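Local coordinates for anthranilate-CoA ligase (Stigmatella aurantiaca, PDB 4WV3), which belongs to the AMP-binding enzyme (ANL) superfamily, pairing a large N-terminal region with a smaller C-terminal domain, at residues Y399-D402 against Y406-H409; S328-D333 against S339-E344; L172-S175 against G181-G184. All coordinates share one frame; numbering follows the deposited sequence.

Interaction 1 of 3, residues Y399-D402 against Y406-H409; sequences YFVD and YYWH. With 3UK (5'-O-[(S)-[(2-aminobenzoyl)oxy](hydroxy)phosphoryl]adenosine), chain C.
The ring of Y399 overlaps the backbone of H409: H409 CA lies 3.7 Å from the ring centroid and 12° off the normal, a CH-pi contact over the centre of the face. The two residues form a non-hydrogen-bonded pair of a beta hairpin in which strands 392-401 and 407-412 run antiparallel, and V401 with Y407 is a second pair of this kind. Between them F400 and W408 make the hydrogen-bonded pair, F400 N giving to W408 O at 3.2 Å and W408 N to F400 O at 2.9 Å. Toward the turn D402 N adds a bond to Y406 O.

Y399, V401, Y407 and H409 share one face of the sheet. V401 CG2 stands over the Y407 ring, 3.8 Å from its centroid and displaced toward the rim, while Y399 CD2 meets that ring at its edge. L348 and L350 of strand 347-351 pack against this group of side chains.

The opposite face carries F400 and W408. F400 CG sits between its backbone N and carbonyl carbon (chi1 68°), a rotation that swings the ring across to W408 CB, 3.8 Å from the ring centroid. The phenyl and the five-membered indole ring lie almost parallel, but shifted past most of each other. The indole is tethered by NE1, which donates to D402 OD2 at 3.0 Å from above the carboxylate plane (43° out of it). The same oxygen takes a salt bridge from R335.

Y399 and H409 belong to the pocket of 5'-O-[(S)-[(2-aminobenzoyl)oxy](hydroxy)phosphoryl]adenosine. Y399 OH is hydrogen-bonded to S339 OG and H409 NE2 to D397 OD1. Ligand atom N16 lies over one face of the H409 imidazole, and the closest approach is H409 ND1 to ligand C17, 3.2 Å.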
ATOM      1  N   TYR A 399      18.070  -4.757  -4.875  1.00 20.05           N
ATOM      2  CA  TYR A 399      17.648  -4.962  -6.256  1.00 16.67           C
ATOM      3  C   TYR A 399      18.835  -5.294  -7.148  1.00 18.02           C
ATOM      4  O   TYR A 399      19.982  -4.999  -6.812  1.00 18.06           O
ATOM      5  CB  TYR A 399      16.961  -3.704  -6.793  1.00 13.62           C
ATOM      6  CG  TYR A 399      15.449  -3.736  -6.759  1.00 16.83           C
ATOM      7  CD1 TYR A 399      14.753  -3.428  -5.597  1.00 19.16           C
ATOM      8  CD2 TYR A 399      14.716  -4.054  -7.894  1.00 20.34           C
ATOM      9  CE1 TYR A 399      13.374  -3.445  -5.563  1.00 14.93           C
ATOM     10  CE2 TYR A 399      13.333  -4.077  -7.870  1.00 17.72           C
ATOM     11  CZ  TYR A 399      12.669  -3.771  -6.700  1.00 16.14           C
ATOM     12  OH  TYR A 399      11.294  -3.790  -6.661  1.00 20.49           O
ATOM     13  N   PHE A 400      18.552  -5.917  -8.287  1.00 18.59           N
ATOM     14  CA  PHE A 400      19.548  -6.077  -9.338  1.00 20.22           C
ATOM     15  C   PHE A 400      18.891  -5.882 -10.698  1.00 19.14           C
ATOM     16  O   PHE A 400      17.679  -6.043 -10.840  1.00 15.46           O
ATOM     17  CB  PHE A 400      20.266  -7.430  -9.245  1.00 20.01           C
ATOM     18  CG  PHE A 400      19.394  -8.614  -9.557  1.00 22.92           C
ATOM     19  CD1 PHE A 400      19.319  -9.117 -10.848  1.00 30.78           C
ATOM     20  CD2 PHE A 400      18.666  -9.238  -8.558  1.00 20.91           C
ATOM     21  CE1 PHE A 400      18.524 -10.210 -11.138  1.00 22.08           C
ATOM     22  CE2 PHE A 400      17.869 -10.333  -8.841  1.00 20.14           C
ATOM     23  CZ  PHE A 400      17.800 -10.820 -10.134  1.00 26.70           C
ATOM     24  N   VAL A 401      19.692  -5.525 -11.696  1.00 21.89           N
ATOM     25  CA  VAL A 401      19.161  -5.192 -13.011  1.00 19.97           C
ATOM     26  C   VAL A 401      19.480  -6.264 -14.048  1.00 18.68           C
ATOM     27  O   VAL A 401      20.598  -6.775 -14.105  1.00 22.26           O
ATOM     28  CB  VAL A 401      19.693  -3.830 -13.496  1.00 18.65           C
ATOM     29  CG1 VAL A 401      19.032  -3.431 -14.804  1.00 16.43           C
ATOM     30  CG2 VAL A 401      19.454  -2.765 -12.439  1.00 23.19           C
ATOM     31  N   ASP A 402      18.483  -6.597 -14.864  1.00 20.22           N
ATOM     32  CA  ASP A 402      18.652  -7.537 -15.968  1.00 25.30           C
ATOM     33  C   ASP A 402      19.688  -7.064 -16.978  1.00 28.60           C
ATOM     34  O   ASP A 402      20.171  -5.933 -16.914  1.00 30.88           O
ATOM     35  CB  ASP A 402      17.320  -7.737 -16.695  1.00 23.67           C
ATOM     36  CG  ASP A 402      16.517  -8.883 -16.132  1.00 28.66           C
ATOM     37  OD1 ASP A 402      16.926  -9.438 -15.090  1.00 38.92           O
ATOM     38  OD2 ASP A 402      15.474  -9.226 -16.727  1.00 23.22           O
ATOM     39  N   TYR A 406      15.880  -4.694 -16.741  1.00 20.67           N
ATOM     40  CA  TYR A 406      14.742  -4.904 -15.850  1.00 18.21           C
ATOM     41  C   TYR A 406      15.164  -5.066 -14.392  1.00 20.43           C
ATOM     42  O   TYR A 406      16.139  -5.753 -14.087  1.00 15.78           O
ATOM     43  CB  TYR A 406      13.917  -6.110 -16.306  1.00 19.48           C
ATOM     44  CG  TYR A 406      13.210  -5.898 -17.624  1.00 20.13           C
ATOM     45  CD1 TYR A 406      13.813  -6.256 -18.822  1.00 22.51           C
ATOM     46  CD2 TYR A 406      11.942  -5.335 -17.671  1.00 19.07           C
ATOM     47  CE1 TYR A 406      13.169  -6.063 -20.031  1.00 24.80           C
ATOM     48  CE2 TYR A 406      11.290  -5.138 -18.874  1.00 19.58           C
ATOM     49  CZ  TYR A 406      11.909  -5.504 -20.051  1.00 20.02           C
ATOM     50  OH  TYR A 406      11.266  -5.311 -21.252  1.00 12.59           O
ATOM     51  N   TYR A 407      14.415  -4.429 -13.496  1.00 20.05           N
ATOM     52  CA  TYR A 407      14.719  -4.452 -12.069  1.00 19.84           C
ATOM     53  C   TYR A 407      14.040  -5.616 -11.353  1.00 20.72           C
ATOM     54  O   TYR A 407      12.824  -5.783 -11.434  1.00 19.77           O
ATOM     55  CB  TYR A 407      14.303  -3.132 -11.419  1.00 19.96           C
ATOM     56  CG  TYR A 407      15.278  -2.002 -11.649  1.00 19.09           C
ATOM     57  CD1 TYR A 407      15.405  -1.411 -12.899  1.00 16.62           C
ATOM     58  CD2 TYR A 407      16.068  -1.522 -10.613  1.00 20.16           C
ATOM     59  CE1 TYR A 407      16.297  -0.376 -13.111  1.00 20.75           C
ATOM     60  CE2 TYR A 407      16.961  -0.487 -10.815  1.00 19.64           C
ATOM     61  CZ  TYR A 407      17.071   0.082 -12.066  1.00 21.48           C
ATOM     62  OH  TYR A 407      17.960   1.112 -12.270  1.00 21.68           O
ATOM     63  N   TRP A 408      14.835  -6.412 -10.645  1.00 20.97           N
ATOM     64  CA  TRP A 408      14.311  -7.548  -9.896  1.00 21.49           C
ATOM     65  C   TRP A 408      14.530  -7.376  -8.398  1.00 20.19           C
ATOM     66  O   TRP A 408      15.644  -7.106  -7.948  1.00 23.19           O
ATOM     67  CB  TRP A 408      14.949  -8.850 -10.374  1.00 19.29           C
ATOM     68  CG  TRP A 408      14.528  -9.251 -11.750  1.00 21.20           C
ATOM     69  CD1 TRP A 408      14.948  -8.704 -12.925  1.00 17.66           C
ATOM     70  CD2 TRP A 408      13.603 -10.290 -12.098  1.00 17.97           C
ATOM     71  NE1 TRP A 408      14.341  -9.334 -13.984  1.00 20.24           N
ATOM     72  CE2 TRP A 408      13.511 -10.313 -13.503  1.00 19.12           C
ATOM     73  CE3 TRP A 408      12.845 -11.202 -11.357  1.00 15.01           C
ATOM     74  CZ2 TRP A 408      12.692 -11.211 -14.183  1.00 16.58           C
ATOM     75  CZ3 TRP A 408      12.031 -12.093 -12.034  1.00 16.31           C
ATOM     76  CH2 TRP A 408      11.960 -12.090 -13.433  1.00 14.17           C
ATOM     77  N   HIS A 409      13.457  -7.538  -7.632  1.00 17.85           N
ATOM     78  CA  HIS A 409      13.511  -7.376  -6.186  1.00 15.75           C
ATOM     79  C   HIS A 409      14.157  -8.587  -5.525  1.00 18.65           C
ATOM     80  O   HIS A 409      13.604  -9.686  -5.554  1.00 21.30           O
ATOM     81  CB  HIS A 409      12.103  -7.178  -5.628  1.00 15.79           C
ATOM     82  CG  HIS A 409      12.074  -6.771  -4.187  1.00 21.21           C
ATOM     83  ND1 HIS A 409      11.108  -7.211  -3.309  1.00 16.75           N
ATOM     84  CD2 HIS A 409      12.888  -5.957  -3.474  1.00 15.44           C
ATOM     85  CE1 HIS A 409      11.327  -6.688  -2.117  1.00 13.89           C
ATOM     86  NE2 HIS A 409      12.400  -5.922  -2.191  1.00 13.88           N
TER
HETATM   87  C10 3UK C 601       7.997  -3.281  -0.680  1.00 15.41           C
HETATM   88  C15 3UK C 601       7.623  -4.040  -3.024  1.00 14.30           C
HETATM   89  C17 3UK C 601       8.637  -5.609  -4.466  1.00 16.80           C
HETATM   90  C21 3UK C 601       9.344  -2.625  -0.795  1.00 16.10           C
HETATM   91  C26 3UK C 601       3.555   0.841  -1.621  1.00 15.05           C
HETATM   92  C28 3UK C 601       2.990   0.687  -3.963  1.00 16.55           C
HETATM   93  O01 3UK C 601       3.955  -0.940  -0.040  1.00 18.22           O
HETATM   94  C02 3UK C 601       4.157   0.224  -0.305  1.00 17.11           C
HETATM   95  O03 3UK C 601       4.596   1.116   0.712  1.00 21.84           O
HETATM   96  P04 3UK C 601       5.085   0.575   2.126  1.00 17.89           P
HETATM   97  O05 3UK C 601       5.458   1.795   3.026  1.00 26.99           O
HETATM   98  O06 3UK C 601       6.380  -0.364   2.000  1.00 11.48           O
HETATM   99  C07 3UK C 601       7.256  -0.218   0.871  1.00 10.92           C
HETATM  100  C08 3UK C 601       8.083  -1.466   0.754  1.00  9.51           C
HETATM  101  O09 3UK C 601       7.256  -2.558   0.295  1.00 16.06           O
HETATM  102  N11 3UK C 601       7.312  -3.251  -1.931  1.00 15.39           N
HETATM  103  C12 3UK C 601       6.246  -2.455  -2.241  1.00 14.80           C
HETATM  104  N13 3UK C 601       5.871  -2.723  -3.523  1.00 14.71           N
HETATM  105  C14 3UK C 601       6.710  -3.702  -4.031  1.00 14.12           C
HETATM  106  N16 3UK C 601       8.569  -4.986  -3.261  1.00 13.53           N
HETATM  107  N18 3UK C 601       7.802  -5.335  -5.460  1.00 19.80           N
HETATM  108  C19 3UK C 601       6.839  -4.413  -5.305  1.00 16.53           C
HETATM  109  N20 3UK C 601       5.949  -4.126  -6.374  1.00 15.28           N
HETATM  110  O22 3UK C 601      10.286  -3.326  -0.005  1.00 13.20           O
HETATM  111  C23 3UK C 601       9.140  -1.289  -0.258  1.00 11.91           C
HETATM  112  O24 3UK C 601      10.352  -0.816   0.361  1.00 18.26           O
HETATM  113  O25 3UK C 601       3.955  -0.188   2.797  1.00 14.46           O
HETATM  114  C27 3UK C 601       3.533   0.115  -2.786  1.00 15.38           C
HETATM  115  C29 3UK C 601       2.466   2.024  -3.942  1.00 15.17           C
HETATM  116  C30 3UK C 601       2.491   2.752  -2.778  1.00 15.68           C
HETATM  117  C31 3UK C 601       3.030   2.181  -1.599  1.00 16.48           C
HETATM  118  N32 3UK C 601       3.057   2.955  -0.358  1.00 18.68           N

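Interaction 2 of 3, residues S328-D333 against S339-E344; sequences SNRPGD and SGKPVE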
ATOM      1  N   SER A 328       8.071   0.655 -12.242  1.00 11.36           N
ATOM      2  CA  SER A 328       6.879  -0.079 -12.654  1.00 13.17           C
ATOM      3  C   SER A 328       6.986  -0.717 -14.032  1.00 15.82           C
ATOM      4  O   SER A 328       7.831  -0.343 -14.844  1.00 17.31           O
ATOM      5  CB  SER A 328       5.656   0.838 -12.624  1.00 11.82           C
ATOM      6  OG  SER A 328       4.494   0.148 -13.053  1.00 11.81           O
ATOM      7  N   ASN A 329       6.116  -1.693 -14.277  1.00 13.92           N
ATOM      8  CA  ASN A 329       5.919  -2.231 -15.611  1.00 12.27           C
ATOM      9  C   ASN A 329       4.928  -1.350 -16.360  1.00 16.48           C
ATOM     10  O   ASN A 329       4.347  -0.433 -15.781  1.00 18.43           O
ATOM     11  CB  ASN A 329       5.402  -3.669 -15.548  1.00 13.60           C
ATOM     12  CG  ASN A 329       6.433  -4.638 -15.004  1.00 15.98           C
ATOM     13  OD1 ASN A 329       7.232  -5.198 -15.756  1.00 18.05           O
ATOM     14  ND2 ASN A 329       6.419  -4.844 -13.693  1.00 18.49           N
ATOM     15  N   ARG A 330       4.735  -1.629 -17.643  1.00 21.73           N
ATOM     16  CA  ARG A 330       3.855  -0.821 -18.476  1.00 20.75           C
ATOM     17  C   ARG A 330       2.989  -1.717 -19.348  1.00 18.15           C
ATOM     18  O   ARG A 330       3.391  -2.835 -19.665  1.00 20.04           O
ATOM     19  CB  ARG A 330       4.683   0.127 -19.348  1.00 16.03           C
ATOM     20  CG  ARG A 330       5.354   1.241 -18.571  1.00 18.97           C
ATOM     21  CD  ARG A 330       6.635   1.693 -19.244  1.00 27.56           C
ATOM     22  NE  ARG A 330       7.343   2.691 -18.446  1.00 33.15           N
ATOM     23  CZ  ARG A 330       8.117   2.402 -17.405  1.00 33.32           C
ATOM     24  NH1 ARG A 330       8.283   1.141 -17.029  1.00 29.65           N
ATOM     25  NH2 ARG A 330       8.724   3.373 -16.736  1.00 31.61           N
ATOM     26  N   PRO A 331       1.796  -1.234 -19.732  1.00 17.92           N
ATOM     27  CA  PRO A 331       0.894  -1.988 -20.610  1.00 23.69           C
ATOM     28  C   PRO A 331       1.597  -2.523 -21.858  1.00 19.40           C
ATOM     29  O   PRO A 331       1.271  -3.615 -22.322  1.00 28.73           O
ATOM     30  CB  PRO A 331      -0.155  -0.946 -20.995  1.00 16.23           C
ATOM     31  CG  PRO A 331      -0.219  -0.050 -19.811  1.00 13.69           C
ATOM     32  CD  PRO A 331       1.193   0.037 -19.292  1.00 18.04           C
ATOM     33  N   GLY A 332       2.557  -1.768 -22.379  1.00 11.07           N
ATOM     34  CA  GLY A 332       3.298  -2.189 -23.554  1.00 15.77           C
ATOM     35  C   GLY A 332       4.578  -2.944 -23.242  1.00 20.52           C
ATOM     36  O   GLY A 332       5.149  -3.592 -24.117  1.00 29.28           O
ATOM     37  N   ASP A 333       5.034  -2.863 -21.996  1.00 20.48           N
ATOM     38  CA  ASP A 333       6.288  -3.502 -21.609  1.00 17.53           C
ATOM     39  C   ASP A 333       6.184  -4.182 -20.247  1.00 17.76           C
ATOM     40  O   ASP A 333       6.212  -3.522 -19.207  1.00 22.19           O
ATOM     41  CB  ASP A 333       7.429  -2.480 -21.610  1.00 10.91           C
ATOM     42  CG  ASP A 333       8.790  -3.123 -21.429  1.00 13.79           C
ATOM     43  OD1 ASP A 333       8.907  -4.347 -21.650  1.00 15.60           O
ATOM     44  OD2 ASP A 333       9.747  -2.403 -21.071  1.00 19.52           O
ATOM     45  N   SER A 339      10.113  -5.734 -11.348  1.00 17.52           N
ATOM     46  CA  SER A 339       9.479  -4.469 -10.996  1.00 17.36           C
ATOM     47  C   SER A 339       9.432  -3.531 -12.199  1.00 18.10           C
ATOM     48  O   SER A 339       8.997  -2.386 -12.086  1.00 17.36           O
ATOM     49  CB  SER A 339      10.220  -3.801  -9.838  1.00 18.01           C
ATOM     50  OG  SER A 339      10.183  -4.608  -8.675  1.00 12.30           O
ATOM     51  N   GLY A 340       9.894  -4.021 -13.345  1.00 16.27           N
ATOM     52  CA  GLY A 340       9.825  -3.268 -14.583  1.00 15.04           C
ATOM     53  C   GLY A 340      10.973  -2.300 -14.811  1.00 18.34           C
ATOM     54  O   GLY A 340      12.131  -2.606 -14.526  1.00 17.88           O
ATOM     55  N   LYS A 341      10.636  -1.125 -15.330  1.00 17.91           N
ATOM     56  CA  LYS A 341      11.620  -0.117 -15.704  1.00 20.51           C
ATOM     57  C   LYS A 341      11.448   1.135 -14.847  1.00 21.28           C
ATOM     58  O   LYS A 341      10.382   1.345 -14.265  1.00 19.41           O
ATOM     59  CB  LYS A 341      11.460   0.236 -17.187  1.00 22.00           C
ATOM     60  CG  LYS A 341      11.729  -0.917 -18.141  1.00 17.51           C
ATOM     61  CD  LYS A 341      13.217  -1.185 -18.277  1.00 19.41           C
ATOM     62  CE  LYS A 341      13.490  -2.335 -19.236  1.00 22.55           C
ATOM     63  NZ  LYS A 341      12.927  -2.080 -20.590  1.00 21.08           N
ATOM     64  N   PRO A 342      12.500   1.968 -14.755  1.00 23.32           N
ATOM     65  CA  PRO A 342      12.413   3.233 -14.018  1.00 19.22           C
ATOM     66  C   PRO A 342      11.319   4.148 -14.562  1.00 24.25           C
ATOM     67  O   PRO A 342      11.153   4.259 -15.777  1.00 29.46           O
ATOM     68  CB  PRO A 342      13.783   3.869 -14.258  1.00 15.38           C
ATOM     69  CG  PRO A 342      14.690   2.722 -14.500  1.00 21.05           C
ATOM     70  CD  PRO A 342      13.870   1.702 -15.230  1.00 21.04           C
ATOM     71  N   VAL A 343      10.584   4.793 -13.663  1.00 23.13           N
ATOM     72  CA  VAL A 343       9.539   5.731 -14.055  1.00 16.99           C
ATOM     73  C   VAL A 343      10.143   7.103 -14.340  1.00 17.88           C
ATOM     74  O   VAL A 343      10.907   7.631 -13.532  1.00 22.70           O
ATOM     75  CB  VAL A 343       8.467   5.860 -12.956  1.00 17.62           C
ATOM     76  CG1 VAL A 343       7.453   6.935 -13.318  1.00 15.36           C
ATOM     77  CG2 VAL A 343       7.779   4.521 -12.729  1.00 15.85           C
ATOM     78  N   GLU A 344       9.803   7.670 -15.495  1.00 24.80           N
ATOM     79  CA  GLU A 344      10.319   8.975 -15.896  1.00 24.70           C
ATOM     80  C   GLU A 344       9.941  10.055 -14.883  1.00 20.90           C
ATOM     81  O   GLU A 344       8.767  10.239 -14.565  1.00 20.73           O
ATOM     82  CB  GLU A 344       9.813   9.348 -17.293  1.00 15.24           C
ATOM     83  CG  GLU A 344      10.294  10.700 -17.797  1.00 23.81           C
ATOM     84  CD  GLU A 344      11.799  10.757 -17.996  1.00 47.84           C
ATOM     85  OE1 GLU A 344      12.414   9.693 -18.221  1.00 45.99           O
ATOM     86  OE2 GLU A 344      12.366  11.867 -17.927  1.00 58.45           O
TER
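This polar contact combines one backbone pair with side-chain bonds and a salt bridge at the margin of the mixed sheet, where strand 325-328 runs out into a loop and the chain returns as the outermost strand 341-342. The evidence for sheet pairing is one antiparallel hydrogen-bonded pair, with S328 N to K341 O at 3.1 Å and K341 N to S328 O at 3.0 Å. Beyond it N329 turns its amide toward G340, OD1 coming 3.4 Å from G340 CA; ND2 is held by D315 O and S338 O.

The R330 chain runs out straight and passes across K341. NH2 meets P342 O at the edge of the guanidinium, 2.8 Å away, but the N-H angle of 116° makes this bond weak, as is the one from NH1 to K341 O. V203 of helix 191-204 packs on S328, R330 and V343.

The K341 chain folds twice to carry NZ to the syn lone pair of D333 OD2, a salt bridge of 3.2 Å. D333 OD1 is hydrogen-bonded to Y406 OH, and K341 makes a cation-pi contact with the Y406 ring. Sharing the carboxylate between an ammonium and a hydroxyl would probably favour its ionised form.

Interaction 3 of 3, residues L172-S175 against G181-G184; sequences LNYS and GPKG
One face of the Y174 ring receives G184 CA, 4.0 Å from the centroid and offset toward the rim, a CH-pi contact; P182 O lies at the ring edge, near its plane. The tyrosine has CG beside its backbone N and anti to the carbonyl carbon (chi1 -78°), which stands the ring alongside the opposite strand, with CD1 and CE1 each 3.8 Å from G184 CA. L172 CD1 comes to the same glycine, 3.6 Å from G184 C, so two side chains pack against a residue that has none.

The backbone geometry is that of a beta hairpin. Y174 and G184 are a non-hydrogen-bonded antiparallel pair, and S175 with K183 is the hydrogen-bonded one: S175 N to K183 O and K183 N to S175 O are both 3.1 Å. P182 CB reaches in beside S175 O at 3.4 Å. The K183 chain curls back, leaving NZ 3.8 Å from S175 O. Judged by sequence and family, the Ser/Thr/Gly-rich connection between these strands probably corresponds to the P-loop-like A3 signature of ANL enzymes, and S175 touches the bound ligand.

Around the hairpin, Y174 packs on V88 of strand 86-89 and on I102 of helix 96-105, and its OH is hydrogen-bonded to D105 of that helix. L172 rests on I86 and V88, while P182 meets Y101.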
ATOM      1  N   LEU A 172      -0.514  12.673   6.846  1.00 13.64           N
ATOM      2  CA  LEU A 172       0.448  11.954   7.670  1.00 10.51           C
ATOM      3  C   LEU A 172       0.076  10.476   7.736  1.00 12.66           C
ATOM      4  O   LEU A 172      -0.948  10.108   8.313  1.00 12.79           O
ATOM      5  CB  LEU A 172       0.495  12.553   9.076  1.00 10.14           C
ATOM      6  CG  LEU A 172       1.412  11.868  10.091  1.00 12.10           C
ATOM      7  CD1 LEU A 172       2.846  11.849   9.590  1.00 12.73           C
ATOM      8  CD2 LEU A 172       1.324  12.561  11.442  1.00 11.23           C
ATOM      9  N   ASN A 173       0.909   9.633   7.136  1.00 13.40           N
ATOM     10  CA  ASN A 173       0.658   8.196   7.114  1.00 13.39           C
ATOM     11  C   ASN A 173       1.622   7.421   8.000  1.00 12.77           C
ATOM     12  O   ASN A 173       2.839   7.540   7.863  1.00 13.24           O
ATOM     13  CB  ASN A 173       0.718   7.661   5.682  1.00 13.30           C
ATOM     14  CG  ASN A 173      -0.443   8.138   4.836  1.00 16.91           C
ATOM     15  OD1 ASN A 173      -1.487   7.489   4.776  1.00 23.67           O
ATOM     16  ND2 ASN A 173      -0.267   9.278   4.178  1.00 10.07           N
ATOM     17  N   TYR A 174       1.068   6.625   8.908  1.00 19.06           N
ATOM     18  CA  TYR A 174       1.878   5.826   9.818  1.00 17.74           C
ATOM     19  C   TYR A 174       2.150   4.433   9.262  1.00 15.93           C
ATOM     20  O   TYR A 174       1.297   3.547   9.322  1.00 16.34           O
ATOM     21  CB  TYR A 174       1.221   5.744  11.197  1.00 13.29           C
ATOM     22  CG  TYR A 174       1.420   6.992  12.026  1.00 16.07           C
ATOM     23  CD1 TYR A 174       2.500   7.106  12.891  1.00 15.47           C
ATOM     24  CD2 TYR A 174       0.539   8.061  11.934  1.00 14.05           C
ATOM     25  CE1 TYR A 174       2.693   8.244  13.648  1.00 18.60           C
ATOM     26  CE2 TYR A 174       0.722   9.205  12.687  1.00 14.59           C
ATOM     27  CZ  TYR A 174       1.802   9.291  13.543  1.00 19.12           C
ATOM     28  OH  TYR A 174       1.993  10.425  14.297  1.00 15.18           O
ATOM     29  N   SER A 175       3.350   4.255   8.720  1.00 20.73           N
ATOM     30  CA  SER A 175       3.763   2.984   8.145  1.00 26.26           C
ATOM     31  C   SER A 175       4.261   2.037   9.228  1.00 36.07           C
ATOM     32  O   SER A 175       5.163   2.379   9.992  1.00 40.85           O
ATOM     33  CB  SER A 175       4.863   3.210   7.104  1.00 24.90           C
ATOM     34  OG  SER A 175       5.319   1.984   6.562  1.00 25.49           O
ATOM     35  N   GLY A 181       7.946   1.333  16.891  1.00 43.34           N
ATOM     36  CA  GLY A 181       6.750   0.975  16.153  1.00 41.76           C
ATOM     37  C   GLY A 181       6.693   1.618  14.781  1.00 35.57           C
ATOM     38  O   GLY A 181       7.666   1.575  14.029  1.00 33.41           O
ATOM     39  N   PRO A 182       5.546   2.223  14.449  1.00 26.34           N
ATOM     40  CA  PRO A 182       5.333   2.843  13.139  1.00 35.63           C
ATOM     41  C   PRO A 182       5.974   4.225  13.031  1.00 36.57           C
ATOM     42  O   PRO A 182       6.068   4.953  14.021  1.00 32.85           O
ATOM     43  CB  PRO A 182       3.808   2.953  13.057  1.00 23.50           C
ATOM     44  CG  PRO A 182       3.380   3.107  14.474  1.00 26.69           C
ATOM     45  CD  PRO A 182       4.353   2.316  15.308  1.00 25.72           C
ATOM     46  N   LYS A 183       6.422   4.569  11.829  1.00 27.13           N
ATOM     47  CA  LYS A 183       7.000   5.879  11.571  1.00 25.73           C
ATOM     48  C   LYS A 183       5.974   6.763  10.875  1.00 19.43           C
ATOM     49  O   LYS A 183       5.302   6.325   9.942  1.00 19.93           O
ATOM     50  CB  LYS A 183       8.246   5.751  10.695  1.00 27.51           C
ATOM     51  CG  LYS A 183       9.306   4.811  11.248  1.00 34.29           C
ATOM     52  CD  LYS A 183      10.369   4.504  10.203  1.00 31.77           C
ATOM     53  CE  LYS A 183       9.745   3.958   8.926  1.00 30.39           C
ATOM     54  NZ  LYS A 183       8.872   2.778   9.180  1.00 35.40           N
ATOM     55  N   GLY A 184       5.854   8.002  11.335  1.00 20.03           N
ATOM     56  CA  GLY A 184       4.965   8.959  10.705  1.00 17.27           C
ATOM     57  C   GLY A 184       5.583   9.534   9.445  1.00 11.29           C
ATOM     58  O   GLY A 184       6.694  10.064   9.475  1.00 11.61           O
TER

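In the fold
Along the chain the contacts come in the order interaction 3, interaction 2, interaction 1. Interactions 1 and 2 are neighbours, their centres 12 Å apart. They join two sheets: 341-342 closes one edge of the mixed sheet, while 392-401 and 407-412 belong to the antiparallel sheet. Probable hydrogen bonds of Y399 with S339 and Y406 with D333, and backbone bonds of Y407 with S339 and G340, connect them, with packing alongside. Interaction 3 lies on a separate hairpin, strands 169-175 and 183-188, beside strand 86-89, its centre 28 Å from each of the others. Each nevertheless has at least one residue beside the same ligand: Y399 and H409, S339, and S175, so separate parts of the fold converge on one pocket.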